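Long-range contact in conserved exported protein (Bacteroides fragilis, PDB 3CLW), which is of unknown function but belongs to a glycoside hydrolase family and probably hydrolyses O-glycosidic bonds: residues A[15-20]-A[348-353]. Residues are numbered along the deposited sequence; the frame is centred on the assembly and turned at random.
Sequences VYQEID and LANASA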
loop_
_atom_site.group_PDB
_atom_site.type_symbol
_atom_site.label_atom_id
_atom_site.label_comp_id
_atom_site.label_asym_id
_atom_site.label_seq_id
_atom_site.Cartn_x
_atom_site.Cartn_y
_atom_site.Cartn_z
ATOM N N VAL A 15 14.058 -11.196 16.771
ATOM C CA VAL A 15 13.357 -11.176 15.497
ATOM C C VAL A 15 11.904 -10.689 15.676
ATOM O O VAL A 15 11.215 -11.113 16.599
ATOM C CB VAL A 15 13.383 -12.582 14.847
ATOM C CG1 VAL A 15 12.744 -12.562 13.474
ATOM C CG2 VAL A 15 14.817 -13.094 14.727
ATOM N N TYR A 16 11.453 -9.791 14.804
ATOM C CA TYR A 16 10.043 -9.391 14.767
ATOM C C TYR A 16 9.267 -10.009 13.589
ATOM O O TYR A 16 9.395 -11.210 13.342
ATOM C CB TYR A 16 9.926 -7.867 14.820
ATOM C CG TYR A 16 10.703 -7.323 15.987
ATOM C CD1 TYR A 16 10.244 -7.497 17.302
ATOM C CD2 TYR A 16 11.918 -6.685 15.794
ATOM C CE1 TYR A 16 10.982 -7.013 18.393
ATOM C CE2 TYR A 16 12.658 -6.207 16.859
ATOM C CZ TYR A 16 12.195 -6.375 18.156
ATOM O OH TYR A 16 12.943 -5.887 19.197
ATOM N N GLN A 17 8.466 -9.197 12.887
ATOM C CA GLN A 17 7.575 -9.679 11.811
ATOM C C GLN A 17 8.348 -10.096 10.548
ATOM O O GLN A 17 9.467 -9.656 10.319
ATOM C CB GLN A 17 6.488 -8.632 11.457
ATOM C CG GLN A 17 6.949 -7.467 10.513
ATOM C CD GLN A 17 7.609 -6.316 11.245
ATOM O OE1 GLN A 17 8.101 -6.475 12.364
ATOM N NE2 GLN A 17 7.597 -5.128 10.629
ATOM N N GLU A 18 7.718 -10.965 9.764
ATOM C CA GLU A 18 8.143 -11.299 8.421
ATOM C C GLU A 18 7.622 -10.219 7.450
ATOM O O GLU A 18 6.482 -9.768 7.586
ATOM C CB GLU A 18 7.560 -12.657 8.053
ATOM C CG GLU A 18 7.919 -13.191 6.672
ATOM C CD GLU A 18 7.183 -14.501 6.361
ATOM O OE1 GLU A 18 5.937 -14.574 6.573
ATOM O OE2 GLU A 18 7.843 -15.467 5.918
ATOM N N ILE A 19 8.457 -9.810 6.492
ATOM C CA ILE A 19 8.033 -8.857 5.444
ATOM C C ILE A 19 7.331 -9.589 4.300
ATOM O O ILE A 19 7.856 -10.568 3.764
ATOM C CB ILE A 19 9.206 -8.032 4.857
ATOM C CG1 ILE A 19 10.038 -7.338 5.951
ATOM C CG2 ILE A 19 8.701 -7.010 3.824
ATOM C CD1 ILE A 19 9.289 -6.206 6.675
ATOM N N ASP A 20 6.134 -9.124 3.952
ATOM C CA ASP A 20 5.402 -9.641 2.797
ATOM C C ASP A 20 5.783 -8.864 1.524
ATOM O O ASP A 20 6.234 -9.455 0.567
ATOM C CB ASP A 20 3.886 -9.558 3.033
ATOM C CG ASP A 20 3.402 -10.490 4.159
ATOM O OD1 ASP A 20 4.049 -11.524 4.394
ATOM O OD2 ASP A 20 2.378 -10.182 4.796
ATOM N N LEU A 348 6.488 0.146 14.822
ATOM C CA LEU A 348 5.525 0.286 15.896
ATOM C C LEU A 348 4.308 -0.618 15.685
ATOM O O LEU A 348 3.924 -1.341 16.588
ATOM C CB LEU A 348 5.105 1.745 16.096
ATOM C CG LEU A 348 6.207 2.745 16.432
ATOM C CD1 LEU A 348 5.602 4.029 16.959
ATOM C CD2 LEU A 348 7.206 2.178 17.417
ATOM N N ALA A 349 3.736 -0.594 14.479
ATOM C CA ALA A 349 2.582 -1.421 14.153
ATOM C C ALA A 349 3.016 -2.805 13.677
ATOM O O ALA A 349 2.166 -3.667 13.456
ATOM C CB ALA A 349 1.682 -0.732 13.141
ATOM N N ASN A 350 4.333 -3.008 13.563
ATOM C CA ASN A 350 4.931 -4.250 13.066
ATOM C C ASN A 350 4.326 -4.727 11.747
ATOM O O ASN A 350 4.060 -5.928 11.566
ATOM C CB ASN A 350 4.859 -5.359 14.133
ATOM C CG ASN A 350 5.941 -5.224 15.207
ATOM O OD1 ASN A 350 6.696 -6.153 15.464
ATOM N ND2 ASN A 350 6.011 -4.073 15.831
ATOM N N ALA A 351 4.088 -3.786 10.822
ATOM C CA ALA A 351 3.359 -4.109 9.606
ATOM C C ALA A 351 4.159 -5.083 8.783
ATOM O O ALA A 351 5.368 -4.918 8.662
ATOM C CB ALA A 351 3.080 -2.849 8.810
ATOM N N SER A 352 3.503 -6.077 8.180
ATOM C CA SER A 352 4.209 -6.928 7.207
ATOM C C SER A 352 4.248 -6.414 5.770
ATOM O O SER A 352 4.911 -7.013 4.918
ATOM C CB SER A 352 3.690 -8.381 7.237
ATOM O OG SER A 352 4.153 -9.057 8.407
ATOM N N ALA A 353 3.499 -5.352 5.480
ATOM C CA ALA A 353 3.455 -4.746 4.142
ATOM C C ALA A 353 3.143 -3.280 4.308
ATOM O O ALA A 353 2.458 -2.913 5.272
ATOM C CB ALA A 353 2.413 -5.386 3.264
#
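Ser352 and the backbone on both sides of Ile19 grip each other at the tight end of this contact. The serine hydroxyl gives its proton to Glu18 O, OG lying 2.6 Å from that oxygen and almost in line with the carbonyl bond. Asp20 N returns a bond to Ser352 O, again 2.6 Å, fairly straight (161° at the hydrogen) and in the carbonyl plane. A small hydroxyl residue suits this buried place: it brings a donor to a main-chain oxygen with little bulk, and the Asp20 carboxylate packs closely on its methylene, OD2 being 3.3 Å from Ser352 CB. Asp20 OD1 forms a salt bridge with Lys307, which also pairs with Glu18, and OD2 takes a hydrogen bond from Trp309 NE1.

Gln17 makes the middle of the contact. With chi1 at 80° its CG is wedged beside both main-chain neighbours of CA, and the chain bends at chi2, which lays the amide over the peptide joining Asn350 to Ala351. NE2 reaches Ala351 O at 3.0 Å, from above the carbonyl plane, and also bonds Leu346 O, while OE1 accepts from Arg409 NE. A primary amide fits because it can donate and accept at once.

Toward Tyr16 the packing is looser. Asn350, which leaves the helix with positive phi, a conformation asparagine tolerates well, puts OD1 3.7 Å from Tyr16 CB, whereas the exposed phenol ring turns off from the contact. Asn350 OD1 and Gln17 OE1, both acceptors, stand 3.4 Å apart; Arg409 also bonds Asn350 OD1, weakly, through NH2, so its charge probably offsets their repulsion.

The two segments run nearly parallel, 12° apart, joining the long N-terminal strand 6-25 to the loop from helix 328-347 into strand 353-356 of the family 30 glycoside hydrolase TIM barrel.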